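Local coordinates for protein sialyltransferase 0160 (Photobacterium damselae, PDB 4R84) that probably transfers sialic acid from CMP-activated sialic acid to acceptor sugars, as a GT-B-type glycosyltransferase, at residues H137-K142 with A326-S331. Sequence-based numbering, arbitrary orientation. Where two conformers were deposited one is given.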
ATOM      1  N   HIS A 137       6.354   0.301   0.780  1.00 21.54           N
ATOM      2  CA  HIS A 137       6.928   0.787  -0.467  1.00 23.84           C
ATOM      3  C   HIS A 137       7.852   1.985  -0.224  1.00 21.82           C
ATOM      4  O   HIS A 137       8.941   2.076  -0.819  1.00 19.81           O
ATOM      5  CB  HIS A 137       5.832   1.175  -1.456  1.00 20.32           C
ATOM      6  CG  HIS A 137       6.371   1.771  -2.718  1.00 24.11           C
ATOM      7  ND1 HIS A 137       6.838   0.999  -3.761  1.00 25.01           N
ATOM      8  CD2 HIS A 137       6.578   3.061  -3.080  1.00 22.10           C
ATOM      9  CE1 HIS A 137       7.276   1.791  -4.727  1.00 28.93           C
ATOM     10  NE2 HIS A 137       7.129   3.046  -4.336  1.00 26.27           N
ATOM     11  N   ILE A 138       7.418   2.893   0.650  1.00 17.94           N
ATOM     12  CA  ILE A 138       8.203   4.081   1.003  1.00 19.05           C
ATOM     13  C   ILE A 138       9.537   3.687   1.624  1.00 23.42           C
ATOM     14  O   ILE A 138      10.584   4.258   1.307  1.00 19.28           O
ATOM     15  CB  ILE A 138       7.411   4.999   1.973  1.00 14.24           C
ATOM     16  CG1 ILE A 138       6.312   5.734   1.200  1.00 17.10           C
ATOM     17  CG2 ILE A 138       8.326   6.005   2.662  1.00 19.12           C
ATOM     18  CD1 ILE A 138       5.347   6.574   2.054  1.00 18.85           C
ATOM     19  N   ILE A 139       9.510   2.701   2.508  1.00 19.04           N
ATOM     20  CA  ILE A 139      10.739   2.286   3.165  1.00 20.50           C
ATOM     21  C   ILE A 139      11.725   1.722   2.142  1.00 23.83           C
ATOM     22  O   ILE A 139      12.924   2.031   2.196  1.00 25.75           O
ATOM     23  CB  ILE A 139      10.436   1.277   4.278  1.00 20.31           C
ATOM     24  CG1 ILE A 139       9.715   2.001   5.411  1.00 17.45           C
ATOM     25  CG2 ILE A 139      11.732   0.651   4.813  1.00 23.88           C
ATOM     26  CD1 ILE A 139       9.049   1.039   6.407  1.00 17.50           C
ATOM     27  N   GLN A 140      11.218   0.946   1.188  1.00 21.83           N
ATOM     28  CA  GLN A 140      12.051   0.444   0.095  1.00 22.48           C
ATOM     29  C   GLN A 140      12.547   1.598  -0.774  1.00 26.02           C
ATOM     30  O   GLN A 140      13.714   1.649  -1.159  1.00 24.67           O
ATOM     31  CB  GLN A 140      11.282  -0.530  -0.796  1.00 24.75           C
ATOM     32  CG  GLN A 140      10.769  -1.814  -0.112  1.00 29.73           C
ATOM     33  CD  GLN A 140       9.684  -2.508  -0.945  1.00 36.72           C
ATOM     34  OE1 GLN A 140       9.090  -1.901  -1.835  1.00 39.66           O
ATOM     35  NE2 GLN A 140       9.418  -3.775  -0.648  1.00 37.38           N
ATOM     36  N   ALA A 141      11.636   2.506  -1.097  1.00 19.15           N
ATOM     37  CA  ALA A 141      11.927   3.582  -2.053  1.00 19.05           C
ATOM     38  C   ALA A 141      12.908   4.625  -1.531  1.00 24.07           C
ATOM     39  O   ALA A 141      13.599   5.280  -2.327  1.00 22.14           O
ATOM     40  CB  ALA A 141      10.616   4.259  -2.490  1.00 19.82           C
ATOM     41  N   LYS A 142      12.955   4.815  -0.215  1.00 20.45           N
ATOM     42  CA  LYS A 142      13.920   5.733   0.375  1.00 21.51           C
ATOM     43  C   LYS A 142      15.336   5.245   0.075  1.00 25.36           C
ATOM     44  O   LYS A 142      16.253   6.046  -0.139  1.00 27.46           O
ATOM     45  CB  LYS A 142      13.705   5.874   1.887  1.00 28.29           C
ATOM     46  CG  LYS A 142      14.853   6.598   2.591  1.00 26.55           C
ATOM     47  CD  LYS A 142      14.994   8.031   2.118  1.00 28.20           C
ATOM     48  CE  LYS A 142      16.318   8.641   2.583  1.00 39.79           C
ATOM     49  NZ  LYS A 142      16.644   8.391   4.016  1.00 42.22           N
ATOM     50  N   ALA A 326       8.898  -9.085   5.384  1.00 29.07           N
ATOM     51  CA  ALA A 326       9.921 -10.061   5.730  1.00 28.83           C
ATOM     52  C   ALA A 326      11.159  -9.926   4.852  1.00 35.37           C
ATOM     53  O   ALA A 326      12.243 -10.355   5.248  1.00 32.69           O
ATOM     54  CB  ALA A 326       9.355 -11.471   5.628  1.00 35.69           C
ATOM     55  N   LYS A 327      10.993  -9.332   3.669  1.00 31.41           N
ATOM     56  CA  LYS A 327      12.105  -9.136   2.737  1.00 36.78           C
ATOM     57  C   LYS A 327      12.834  -7.831   3.038  1.00 37.71           C
ATOM     58  O   LYS A 327      13.905  -7.560   2.491  1.00 38.05           O
ATOM     59  CB  LYS A 327      11.616  -9.113   1.287  1.00 41.00           C
ATOM     60  CG  LYS A 327      10.917 -10.364   0.803  1.00 48.85           C
ATOM     61  CD  LYS A 327      10.497 -10.194  -0.656  1.00 52.51           C
ATOM     62  CE  LYS A 327       9.536 -11.284  -1.102  1.00 51.69           C
ATOM     63  NZ  LYS A 327      10.116 -12.652  -0.983  1.00 55.11           N
ATOM     64  N   LEU A 328      12.251  -7.012   3.905  1.00 31.96           N
ATOM     65  CA  LEU A 328      12.942  -5.817   4.352  1.00 26.09           C
ATOM     66  C   LEU A 328      14.120  -6.237   5.214  1.00 26.80           C
ATOM     67  O   LEU A 328      14.140  -7.342   5.768  1.00 28.28           O
ATOM     68  CB  LEU A 328      12.008  -4.883   5.144  1.00 25.40           C
ATOM     69  CG  LEU A 328      10.850  -4.188   4.415  1.00 26.12           C
ATOM     70  CD1 LEU A 328       9.992  -3.450   5.429  1.00 27.51           C
ATOM     71  CD2 LEU A 328      11.377  -3.205   3.374  1.00 24.64           C
ATOM     72  N   SER A 329      15.114  -5.363   5.313  1.00 28.10           N
ATOM     73  CA  SER A 329      16.215  -5.571   6.243  1.00 33.36           C
ATOM     74  C   SER A 329      15.702  -5.459   7.668  1.00 31.01           C
ATOM     75  O   SER A 329      14.612  -4.931   7.893  1.00 29.54           O
ATOM     76  CB  SER A 329      17.307  -4.544   6.015  1.00 27.66           C
ATOM     77  OG  SER A 329      16.924  -3.299   6.579  1.00 29.90           O
ATOM     78  N   ASP A 330      16.490  -5.922   8.633  1.00 26.81           N
ATOM     79  CA  ASP A 330      16.071  -5.852  10.029  1.00 28.36           C
ATOM     80  C   ASP A 330      15.785  -4.417  10.492  1.00 26.26           C
ATOM     81  O   ASP A 330      14.764  -4.162  11.155  1.00 30.76           O
ATOM     82  CB  ASP A 330      17.133  -6.478  10.934  1.00 30.85           C
ATOM     83  CG  ASP A 330      17.203  -7.992  10.794  1.00 46.09           C
ATOM     84  OD1 ASP A 330      16.198  -8.600  10.361  1.00 48.54           O
ATOM     85  OD2 ASP A 330      18.266  -8.570  11.114  1.00 40.49           O
ATOM     86  N   SER A 331      16.661  -3.488  10.119  0.54 26.10           N
ATOM     87  CA  SER A 331      16.516  -2.090  10.518  0.54 21.99           C
ATOM     88  C   SER A 331      15.266  -1.474   9.885  0.54 27.38           C
ATOM     89  O   SER A 331      14.555  -0.692  10.522  0.54 28.20           O
ATOM     90  CB  SER A 331      17.768  -1.280  10.142  0.54 29.95           C
ATOM     91  OG  SER A 331      18.000  -1.268   8.739  0.54 26.83           O
TER
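Leu328 reaches across to helix 129-144 with one methyl, CD2, and that single group makes both side-chain contacts between the two segments. Leu328 CD2 meets the aliphatic CG of Gln140 at 3.8 Å and the branch methyl CG2 of Ile139 at 4.1 Å, so it lies against two consecutive residues of the helix. Leu328 crosses each of these side chains at about a right angle, and the touching is methyl on methyl or methylene rather than chain alongside chain.

The torsions explain which atoms arrive. Ile139 and Gln140 share nearly the same chi1 (-69° and -62°), yet they use it differently. Ile139 points its CB toward the link and touches with CG2, which stands trans to the backbone N, while CG1 lies beside that N. The CB of Gln140 does not aim at the link, but CG, trans to the carbonyl carbon, brings its methylene up to the leucine methyl.

Leu328 sits in the short link between helices 324-327 and 330-340. Directly after it, Ser329 occupies the N-cap position of helix 330-340, and its OG shares a hydrogen bond of 3.2 Å with Ser331 OG. Ile139 also touches Gln332 and Phe336 of helix 330-340, so helix 129-144 meets that helix as well as the link.

With no hydrogen bond or salt bridge between the segments, this junction of helix and interhelical link in the Rossmann-like domain rests on van der Waals packing and the burial of aliphatic carbon.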